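Local coordinates for nitroreductase family protein (Clostridium novyi, PDB 3G14) that belongs to the nitroreductase family and is probably an FMN-dependent oxidoreductase, as are relatives of the same fold, at residues B[9-14]-B[107-112]; B[31-36]-B[116-121]; B[49-54]-B[58-63]; B[83-88]-B[137-142]. All blocks are in the same frame, centred on the assembly; numbering follows the deposited sequence. Where two conformers were deposited one is given.

Contact 1 (B[9-14]-B[107-112]). With SO4 (sulfate ion), chain E.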
# COMPACT_ATOMS: atom_id res chain seq x y z
N LYS B 9 -13.54 -4.92 4.29
CA LYS B 9 -14.42 -5.94 3.76
C LYS B 9 -15.20 -5.47 2.56
O LYS B 9 -15.47 -6.26 1.65
CB LYS B 9 -15.39 -6.46 4.83
CG LYS B 9 -14.72 -7.30 5.89
CD LYS B 9 -15.73 -7.81 6.89
CE LYS B 9 -15.04 -8.36 8.10
NZ LYS B 9 -16.02 -8.92 9.08
N LYS B 10 -15.60 -4.20 2.54
CA LYS B 10 -16.46 -3.69 1.47
C LYS B 10 -15.69 -3.39 0.19
O LYS B 10 -16.27 -3.39 -0.90
CB LYS B 10 -17.22 -2.44 1.94
CG LYS B 10 -18.12 -1.79 0.86
CD LYS B 10 -19.29 -1.01 1.44
CE LYS B 10 -19.80 0.12 0.49
NZ LYS B 10 -18.88 1.36 0.37
N ARG B 11 -14.40 -3.10 0.31
CA ARG B 11 -13.60 -2.72 -0.85
C ARG B 11 -13.64 -3.81 -1.91
O ARG B 11 -13.34 -4.95 -1.63
CB ARG B 11 -12.14 -2.46 -0.48
CG ARG B 11 -11.32 -1.92 -1.65
CD ARG B 11 -9.90 -2.47 -1.67
NE ARG B 11 -9.84 -3.92 -1.58
CZ ARG B 11 -10.05 -4.77 -2.59
NH1 ARG B 11 -10.38 -4.35 -3.82
NH2 ARG B 11 -9.94 -6.07 -2.34
N LYS B 12 -14.00 -3.44 -3.13
CA LYS B 12 -13.88 -4.36 -4.27
C LYS B 12 -13.52 -3.61 -5.53
O LYS B 12 -13.68 -2.39 -5.60
CB LYS B 12 -15.17 -5.15 -4.45
CG LYS B 12 -16.39 -4.30 -4.73
CD LYS B 12 -17.70 -5.02 -4.36
CE LYS B 12 -18.02 -6.19 -5.29
NZ LYS B 12 -17.74 -5.91 -6.75
N SER B 13 -13.07 -4.34 -6.55
CA SER B 13 -12.79 -3.72 -7.83
C SER B 13 -14.11 -3.45 -8.56
O SER B 13 -14.90 -4.35 -8.79
CB SER B 13 -11.88 -4.61 -8.69
OG SER B 13 -10.70 -4.82 -8.02
N ILE B 14 -14.36 -2.19 -8.87
CA ILE B 14 -15.61 -1.78 -9.46
C ILE B 14 -15.31 -1.29 -10.86
O ILE B 14 -14.31 -0.59 -11.11
CB ILE B 14 -16.30 -0.68 -8.62
CG1 ILE B 14 -16.72 -1.20 -7.22
CG2 ILE B 14 -17.51 -0.11 -9.38
CD1 ILE B 14 -17.72 -2.32 -7.25
N ALA B 107 0.34 4.76 -0.46
CA ALA B 107 -0.52 5.95 -0.53
C ALA B 107 -1.73 5.72 -1.42
O ALA B 107 -2.85 6.14 -1.08
CB ALA B 107 0.30 7.21 -1.01
N MSE B 108 -1.52 5.06 -2.55
CA MSE B 108 -2.64 4.70 -3.42
C MSE B 108 -3.64 3.75 -2.73
O MSE B 108 -4.84 3.86 -2.98
CB MSE B 108 -2.12 4.08 -4.74
CG MSE B 108 -3.20 3.87 -5.75
SE MSE B 108 -4.21 5.54 -6.27
CE MSE B 108 -3.70 5.28 -8.19
N GLU B 109 -3.20 2.86 -1.85
CA GLU B 109 -4.17 2.01 -1.12
C GLU B 109 -4.96 2.87 -0.11
O GLU B 109 -6.13 2.54 0.20
CB GLU B 109 -3.50 0.80 -0.46
CG GLU B 109 -4.47 -0.22 0.16
CD GLU B 109 -5.43 -0.86 -0.84
OE1 GLU B 109 -5.34 -0.49 -2.05
OE2 GLU B 109 -6.25 -1.69 -0.40
N HIS B 110 -4.36 3.93 0.43
CA HIS B 110 -5.10 4.89 1.26
C HIS B 110 -6.20 5.58 0.42
O HIS B 110 -7.33 5.78 0.90
CB HIS B 110 -4.16 5.92 1.95
CG HIS B 110 -3.43 5.37 3.14
ND1 HIS B 110 -3.19 6.12 4.28
CD2 HIS B 110 -2.81 4.18 3.34
CE1 HIS B 110 -2.51 5.38 5.15
NE2 HIS B 110 -2.26 4.21 4.60
N ILE B 111 -5.87 5.92 -0.84
CA ILE B 111 -6.87 6.51 -1.79
C ILE B 111 -8.03 5.53 -1.96
O ILE B 111 -9.21 5.88 -1.77
CB ILE B 111 -6.27 6.76 -3.20
CG1 ILE B 111 -5.12 7.78 -3.15
CG2 ILE B 111 -7.37 7.22 -4.19
CD1 ILE B 111 -5.55 9.19 -2.88
N VAL B 112 -7.66 4.30 -2.31
CA VAL B 112 -8.63 3.23 -2.58
C VAL B 112 -9.51 2.93 -1.36
O VAL B 112 -10.75 2.91 -1.45
CB VAL B 112 -7.90 1.97 -3.15
CG1 VAL B 112 -8.77 0.69 -3.02
CG2 VAL B 112 -7.42 2.22 -4.58
S SO4 E . -11.33 -7.58 -5.70
O1 SO4 E . -10.99 -8.64 -6.64
O2 SO4 E . -11.32 -8.05 -4.32
O3 SO4 E . -12.69 -7.10 -5.97
O4 SO4 E . -10.33 -6.51 -5.83
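Arg11 reaches across to Val112 and Glu109, joining the turn after helix 4-10 to helix 99-117. This is the dimeric nitroreductase fold. The Arg-Lys-Ser run at 11-13 matches the place where relatives bind the FMN phosphate. A sulfate ion, probably from the crystallisation liquor, sits here and is consistent with such a site.

The Arg11 CB points toward the helix. CG is anti to the backbone N (chi1 -174°) and packs against the CG1 methyl of Val112, with Arg11 CG 3.9 Å from Val112 CG1. The bend at chi2 brings CD closer, with Arg11 CD 3.6 Å from Val112 CG1. Arg11 CD is also 3.9 Å from Glu109 OE2. The bend at chi3 then turns the guanidinium toward the sulfate. Arg11 NE stays 4.4 Å from Glu109 OE2. The guanidinium and carboxylate planes are 49° apart, and no N-H points at this oxygen, so this is a proximity of opposite charges and not a salt bridge. Glu109 OE2 is instead bound to His110 of the second subunit, and Glu109 OE1 to Trp124.

At the tip the sulfate lies at the guanidinium edge. Arg11 NH1 gives a hydrogen bond of 3.0 Å to sulfate O4, and Arg11 NH2 one of 3.1 Å to sulfate O2. NH2 also meets the Arg36 carbonyl of the second subunit. Ser13 completes the grip with its hydroxyl and its backbone. Ser13 OG is 2.8 Å from sulfate O4, the oxygen that Arg11 NH1 also holds. Ser13 N bonds sulfate O3 at 2.8 Å, nearly straight at 173°.

Contact 2 (B[31-36]-B[116-121])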
# COMPACT_ATOMS: atom_id res chain seq x y z
N ILE B 31 -7.82 12.36 -0.41
CA ILE B 31 -6.44 12.77 -0.63
C ILE B 31 -5.70 12.97 0.70
O ILE B 31 -4.52 12.62 0.85
CB ILE B 31 -6.32 14.03 -1.54
CG1 ILE B 31 -7.00 13.80 -2.91
CG2 ILE B 31 -4.83 14.38 -1.77
CD1 ILE B 31 -6.47 12.59 -3.76
N ASP B 32 -6.37 13.57 1.69
CA ASP B 32 -5.82 13.70 3.03
C ASP B 32 -5.41 12.35 3.63
O ASP B 32 -4.35 12.24 4.23
CB ASP B 32 -6.83 14.37 3.95
CG ASP B 32 -6.26 14.63 5.31
OD1 ASP B 32 -5.31 15.43 5.43
OD2 ASP B 32 -6.76 14.01 6.26
N MSE B 33 -6.23 11.33 3.44
CA MSE B 33 -5.85 9.99 3.89
C MSE B 33 -4.54 9.54 3.24
O MSE B 33 -3.69 9.01 3.91
CB MSE B 33 -7.00 9.01 3.69
CG MSE B 33 -8.17 9.42 4.65
SE MSE B 33 -9.66 8.20 4.52
CE MSE B 33 -11.08 9.53 4.32
N ALA B 34 -4.35 9.81 1.96
CA ALA B 34 -3.08 9.54 1.29
C ALA B 34 -1.93 10.36 1.87
O ALA B 34 -0.82 9.84 2.05
CB ALA B 34 -3.20 9.74 -0.22
N MSE B 35 -2.18 11.63 2.17
CA MSE B 35 -1.17 12.51 2.74
C MSE B 35 -0.68 11.97 4.08
O MSE B 35 0.46 12.23 4.48
CB MSE B 35 -1.70 13.93 2.92
CG MSE B 35 -2.03 14.64 1.62
SE MSE B 35 -0.51 14.98 0.50
CE MSE B 35 -0.50 13.34 -0.52
N ARG B 36 -1.54 11.21 4.77
CA ARG B 36 -1.19 10.68 6.11
C ARG B 36 -0.54 9.30 6.04
O ARG B 36 -0.30 8.66 7.09
CB ARG B 36 -2.45 10.61 6.96
CG ARG B 36 -2.97 11.97 7.36
CD ARG B 36 -4.31 11.79 8.03
NE ARG B 36 -5.01 13.05 8.24
CZ ARG B 36 -4.83 13.87 9.27
NH1 ARG B 36 -3.97 13.61 10.24
NH2 ARG B 36 -5.56 14.97 9.35
N THR B 116 -13.64 3.92 -0.71
CA THR B 116 -14.62 2.97 -0.19
C THR B 116 -15.37 3.53 1.03
O THR B 116 -16.60 3.48 1.09
CB THR B 116 -13.94 1.64 0.20
OG1 THR B 116 -13.17 1.14 -0.91
CG2 THR B 116 -15.00 0.63 0.65
N ASP B 117 -14.61 4.05 1.99
CA ASP B 117 -15.15 4.76 3.17
C ASP B 117 -16.12 5.88 2.83
O ASP B 117 -17.08 6.10 3.58
CB ASP B 117 -13.95 5.28 4.01
CG ASP B 117 -14.36 6.05 5.22
OD1 ASP B 117 -14.99 5.46 6.11
OD2 ASP B 117 -14.05 7.25 5.29
N GLU B 118 -15.86 6.61 1.75
CA GLU B 118 -16.69 7.75 1.32
C GLU B 118 -17.82 7.34 0.35
O GLU B 118 -18.58 8.19 -0.11
CB GLU B 118 -15.82 8.85 0.68
CG GLU B 118 -14.74 9.46 1.58
CD GLU B 118 -15.24 10.11 2.85
OE1 GLU B 118 -16.40 10.53 2.89
OE2 GLU B 118 -14.42 10.24 3.80
N GLY B 119 -17.94 6.04 0.08
CA GLY B 119 -19.06 5.51 -0.69
C GLY B 119 -18.80 5.49 -2.17
O GLY B 119 -19.75 5.46 -2.98
N TYR B 120 -17.51 5.49 -2.52
CA TYR B 120 -17.05 5.47 -3.91
C TYR B 120 -16.33 4.17 -4.25
O TYR B 120 -15.59 3.62 -3.45
CB TYR B 120 -16.14 6.68 -4.19
CG TYR B 120 -16.82 8.03 -4.04
CD1 TYR B 120 -18.03 8.30 -4.66
CD2 TYR B 120 -16.22 9.04 -3.29
CE1 TYR B 120 -18.65 9.55 -4.52
CE2 TYR B 120 -16.81 10.29 -3.14
CZ TYR B 120 -18.03 10.54 -3.75
OH TYR B 120 -18.62 11.78 -3.60
N GLY B 121 -16.55 3.71 -5.48
CA GLY B 121 -15.83 2.59 -6.06
C GLY B 121 -14.49 3.02 -6.68
O GLY B 121 -14.33 4.15 -7.12
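Asp32 OD2 is gripped beside Met33, the residue that reaches Asp117 and Glu118. Arg36 NE lies 2.8 Å from Asp32 OD2 in a salt bridge between residues four apart, at the end of helix 24-35. The N-H is nearly straight on (172°). The acceptor lies in the guanidinium plane, but the donor meets the syn side of the oxygen 34° out of the carboxylate plane. Arg36 NH2 adds only a weak bond to the same oxygen. Tyr5 OH of the second subunit is a further partner.

Met33, a selenomethionine, makes the contact with its methyl group alone. Its CG is anti to the carbonyl carbon, and the chain stays extended to the selenium before it bends at chi3. This turns CE to face both acidic side chains. Met33 CE is 3.5 Å from Glu118 OE2 and 3.9 Å from Asp117 OD2. The methionine crosses the aspartate at about a right angle and the glutamate obliquely. No hydrogen bond joins the segments. The acids have other partners: Asp117 OD1 takes a bond from Met2 N, and Glu118 OE1 has a long, weak ion pair with Lys29.

Glu118 stands just before Gly119, where positive phi (89°) reverses the chain. Gly119 N bonds Thr116 O at 3.1 Å. The arrangement joins helix 24-35 to the end of helix 99-117, which closes in a Schellman motif near the dimer interface.

Contact 3 (B[49-54]-B[58-63])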
# COMPACT_ATOMS: atom_id res chain seq x y z
N ILE B 49 -2.69 13.25 -9.87
CA ILE B 49 -3.44 14.08 -10.83
C ILE B 49 -4.88 13.57 -10.81
O ILE B 49 -5.14 12.36 -11.03
CB ILE B 49 -2.89 13.98 -12.25
CG1 ILE B 49 -1.38 14.24 -12.27
CG2 ILE B 49 -3.66 14.91 -13.21
CD1 ILE B 49 -0.73 13.94 -13.68
N VAL B 50 -5.80 14.48 -10.51
CA VAL B 50 -7.24 14.22 -10.66
C VAL B 50 -7.60 14.50 -12.12
O VAL B 50 -7.43 15.61 -12.60
CB VAL B 50 -8.11 15.09 -9.70
CG1 VAL B 50 -9.64 14.94 -10.01
CG2 VAL B 50 -7.81 14.75 -8.25
N VAL B 51 -8.06 13.49 -12.83
CA VAL B 51 -8.41 13.70 -14.25
C VAL B 51 -9.94 13.75 -14.41
O VAL B 51 -10.63 12.71 -14.21
CB VAL B 51 -7.83 12.61 -15.17
CG1 VAL B 51 -8.29 12.86 -16.62
CG2 VAL B 51 -6.30 12.50 -15.00
N GLU B 52 -10.44 14.93 -14.79
CA GLU B 52 -11.89 15.16 -15.00
C GLU B 52 -12.27 15.36 -16.46
O GLU B 52 -13.43 15.15 -16.81
CB GLU B 52 -12.41 16.37 -14.20
CG GLU B 52 -12.32 16.19 -12.69
CD GLU B 52 -13.07 17.25 -11.86
OE1 GLU B 52 -13.81 18.09 -12.42
OE2 GLU B 52 -12.91 17.21 -10.62
N SER B 53 -11.33 15.84 -17.27
CA SER B 53 -11.62 16.13 -18.69
C SER B 53 -11.94 14.85 -19.43
O SER B 53 -11.13 13.91 -19.42
CB SER B 53 -10.40 16.77 -19.33
OG SER B 53 -10.52 16.81 -20.75
N ASP B 54 -13.05 14.83 -20.16
CA ASP B 54 -13.46 13.63 -20.86
C ASP B 54 -12.46 13.26 -21.95
O ASP B 54 -12.20 12.07 -22.17
CB ASP B 54 -14.89 13.78 -21.44
CG ASP B 54 -15.54 12.41 -21.78
OD1 ASP B 54 -15.22 11.39 -21.12
OD2 ASP B 54 -16.39 12.34 -22.72
N LEU B 58 -10.52 9.62 -22.27
CA LEU B 58 -10.44 8.89 -23.52
C LEU B 58 -8.97 8.53 -23.81
O LEU B 58 -8.67 7.40 -24.15
CB LEU B 58 -11.10 9.67 -24.68
CG LEU B 58 -10.98 9.10 -26.10
CD1 LEU B 58 -11.52 7.66 -26.12
CD2 LEU B 58 -11.69 9.97 -27.15
N ASP B 59 -8.06 9.49 -23.64
CA ASP B 59 -6.61 9.21 -23.82
C ASP B 59 -6.15 8.09 -22.88
O ASP B 59 -5.42 7.18 -23.29
CB ASP B 59 -5.75 10.44 -23.49
CG ASP B 59 -5.84 11.56 -24.53
OD1 ASP B 59 -6.18 11.31 -25.70
OD2 ASP B 59 -5.57 12.71 -24.12
N ILE B 60 -6.58 8.16 -21.62
CA ILE B 60 -6.19 7.14 -20.63
C ILE B 60 -6.78 5.78 -21.01
O ILE B 60 -6.08 4.75 -21.02
CB ILE B 60 -6.56 7.52 -19.19
CG1 ILE B 60 -5.79 8.78 -18.75
CG2 ILE B 60 -6.30 6.35 -18.24
CD1 ILE B 60 -6.31 9.37 -17.48
N ALA B 61 -8.07 5.77 -21.37
CA ALA B 61 -8.76 4.54 -21.81
C ALA B 61 -8.02 3.87 -22.96
O ALA B 61 -7.84 2.64 -22.95
CB ALA B 61 -10.20 4.88 -22.25
N ASN B 62 -7.60 4.66 -23.94
CA ASN B 62 -6.86 4.12 -25.06
C ASN B 62 -5.47 3.56 -24.71
O ASN B 62 -4.96 2.69 -25.42
CB ASN B 62 -6.73 5.13 -26.19
CG ASN B 62 -8.08 5.38 -26.91
OD1 ASN B 62 -8.92 4.48 -27.04
ND2 ASN B 62 -8.24 6.61 -27.42
N ALA B 63 -4.86 4.07 -23.64
CA ALA B 63 -3.51 3.65 -23.19
C ALA B 63 -3.49 2.35 -22.37
O ALA B 63 -2.46 1.72 -22.25
CB ALA B 63 -2.85 4.80 -22.38
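The flat peptide carbonyl of Asp54 is met by the Leu58 N-H, tilted 21° from the carbonyl plane. Leu58 N is 3.0 Å from Asp54 O, with an N-H...O angle of 160°. This is an ordinary alpha-helical bond across four residues, in the first turn of helix 54-63. Leu58 CB also lies 3.6 Å from Asp54 O.

Ser53 holds the N-cap position of the helix. Asp176 OD1 accepts bonds from both Glu52 N and Ser53 N, so a single carboxylate oxygen ties down the turn between strand and helix.

Further in, the contact is apolar. Val51 and Ile60 reach toward each other tip to tip. Ile60 CG1 is anti to the carbonyl carbon, and a near-extended chi2 (168°) carries CD1 out to the strand. There it faces both branches of the valine: Ile60 CD1 is 4.0 Å from Val51 CG2 and 4.1 Å from Val51 CG1. The spacing is that of normal van der Waals packing.

Polar and apolar parts are thus separated. The hydrogen bond is at the exposed end of the helix, and the two aliphatic tips are buried. Val51 also packs on Val83 and on Leu137. The helix lies against strand 46-51, whose neighbours in the mixed sheet are 80-86, antiparallel, and 173-175, parallel, with helix 130-137 alongside.

Contact 4 (B[83-88]-B[137-142])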
# COMPACT_ATOMS: atom_id res chain seq x y z
N VAL B 83 -4.62 9.57 -10.88
CA VAL B 83 -3.37 8.98 -11.39
C VAL B 83 -2.20 9.26 -10.41
O VAL B 83 -1.99 10.43 -10.01
CB VAL B 83 -3.00 9.62 -12.76
CG1 VAL B 83 -1.72 9.02 -13.33
CG2 VAL B 83 -4.14 9.46 -13.78
N ALA B 84 -1.48 8.21 -10.02
CA ALA B 84 -0.40 8.33 -9.06
C ALA B 84 0.93 8.36 -9.82
O ALA B 84 1.26 7.40 -10.50
CB ALA B 84 -0.44 7.21 -8.03
N VAL B 85 1.69 9.46 -9.67
CA VAL B 85 2.92 9.72 -10.40
C VAL B 85 4.07 9.87 -9.39
O VAL B 85 3.98 10.61 -8.41
CB VAL B 85 2.78 11.01 -11.25
CG1 VAL B 85 4.09 11.32 -12.08
CG2 VAL B 85 1.54 10.92 -12.18
N ALA B 86 5.17 9.18 -9.62
CA ALA B 86 6.31 9.20 -8.69
C ALA B 86 7.63 9.57 -9.31
O ALA B 86 7.86 9.43 -10.54
CB ALA B 86 6.45 7.88 -7.97
N ASN B 87 8.51 10.05 -8.43
CA ASN B 87 9.87 10.38 -8.77
C ASN B 87 10.81 9.33 -8.19
O ASN B 87 11.09 9.36 -6.97
CB ASN B 87 10.24 11.73 -8.21
CG ASN B 87 11.63 12.19 -8.64
OD1 ASN B 87 12.39 11.50 -9.32
ND2 ASN B 87 11.95 13.41 -8.26
N PRO B 88 11.33 8.43 -9.04
CA PRO B 88 12.24 7.36 -8.57
C PRO B 88 13.52 7.86 -7.95
O PRO B 88 14.11 7.15 -7.16
CB PRO B 88 12.55 6.58 -9.85
CG PRO B 88 11.47 6.89 -10.76
CD PRO B 88 11.14 8.33 -10.50
N LEU B 137 -1.20 13.76 -20.00
CA LEU B 137 -1.25 14.52 -18.75
C LEU B 137 -0.07 15.50 -18.57
O LEU B 137 0.03 16.16 -17.54
CB LEU B 137 -1.38 13.57 -17.57
CG LEU B 137 -2.51 12.51 -17.68
CD1 LEU B 137 -2.70 11.67 -16.40
CD2 LEU B 137 -3.81 13.18 -18.07
N LYS B 138 0.80 15.55 -19.57
CA LYS B 138 1.93 16.49 -19.62
C LYS B 138 2.91 16.24 -18.47
O LYS B 138 3.38 17.16 -17.81
CB LYS B 138 1.40 17.93 -19.74
CG LYS B 138 0.72 18.17 -21.11
CD LYS B 138 -0.28 19.32 -21.14
CE LYS B 138 -1.08 19.31 -22.45
NZ LYS B 138 -1.76 20.61 -22.70
N ILE B 139 3.22 14.95 -18.26
CA ILE B 139 4.08 14.51 -17.15
C ILE B 139 5.50 14.45 -17.67
O ILE B 139 5.75 13.78 -18.67
CB ILE B 139 3.65 13.11 -16.63
CG1 ILE B 139 2.20 13.14 -16.09
CG2 ILE B 139 4.68 12.58 -15.58
CD1 ILE B 139 1.62 11.79 -15.75
N PRO B 140 6.46 15.14 -17.01
CA PRO B 140 7.89 14.97 -17.39
C PRO B 140 8.31 13.49 -17.51
O PRO B 140 7.94 12.65 -16.69
CB PRO B 140 8.66 15.67 -16.26
CG PRO B 140 7.69 16.72 -15.76
CD PRO B 140 6.30 16.10 -15.90
N ASP B 141 9.11 13.20 -18.54
CA ASP B 141 9.46 11.82 -18.88
C ASP B 141 10.42 11.16 -17.88
O ASP B 141 10.58 9.95 -17.92
CB ASP B 141 10.06 11.75 -20.29
CG ASP B 141 9.74 10.44 -21.02
OD1 ASP B 141 8.90 9.60 -20.55
OD2 ASP B 141 10.33 10.27 -22.10
N ASN B 142 11.01 11.93 -16.97
CA ASN B 142 11.83 11.36 -15.88
C ASN B 142 10.99 10.83 -14.69
O ASN B 142 11.54 10.27 -13.77
CB ASN B 142 12.89 12.36 -15.39
CG ASN B 142 12.27 13.63 -14.79
OD1 ASN B 142 11.38 14.22 -15.37
ND2 ASN B 142 12.68 13.99 -13.60
O HOH W 1 13.52 11.88 -11.72
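Val85 overlaps Ile139 with both of its methyl branches. Val85 CG2 is 3.7 Å from Ile139 CD1, and Val85 CG1 is 3.8 Å from Ile139 CG2. The valine has CG1 anti to the backbone N (chi1 -179°), which sets one methyl against the isoleucine's CD1 end and the other against its CG2 branch. Two residues back the pairing recurs. Val83 CG2 is 3.7 Å from Leu137 CD1, again tip to tip. The two segments run in nearly the same direction, 8° apart. Val83 stands beside Leu137, and Val85 beside Ile139.

Strand 80-86 thus shows one face to the end of helix 130-137 and the loop after it. Lys138, with positive phi, turns the chain between Leu137 and Ile139.

Beyond the strand the contact becomes polar. A water links the segments, donating to Asn87 OD1 at 2.7 Å and accepting from Asn142 ND2 at 2.9 Å. It also donates a longer bond to Asn142 O. Asn87 OD1 caps the following helix at Glu89 N as well. Pro88 CD lies 3.8 Å from Asn142 O.

No direct hydrogen bond crosses the contact. The chemistry implies that buried aliphatic packing joins loop and strand, with a water bridging the polar end.

How the contacts relate
Contacts 1 and 4 are buried, and contacts 2 and 3 partly buried. Contacts 1 and 2 share helix 99-117 and touch through a probable hydrogen bond from His110 ND1 to Met33 O. Both reach the second subunit. Charged side chains mark both, and contact 1 also holds a sulfate. Contacts 3 and 4 touch no other protein chain of the assembly. Their strands, 46-51 and 80-86, are neighbours in the mixed sheet, with a probable hydrogen bond between Ile49 O and Val83 N. Ile49 also packs on Ile139. Their cores are aliphatic, and their polar links across the two segments lie toward the exposed ends. Contacts 1 and 4, on opposite sides of the chain centre, still touch through Met108 and Ala84, where the central helix covers the sheet.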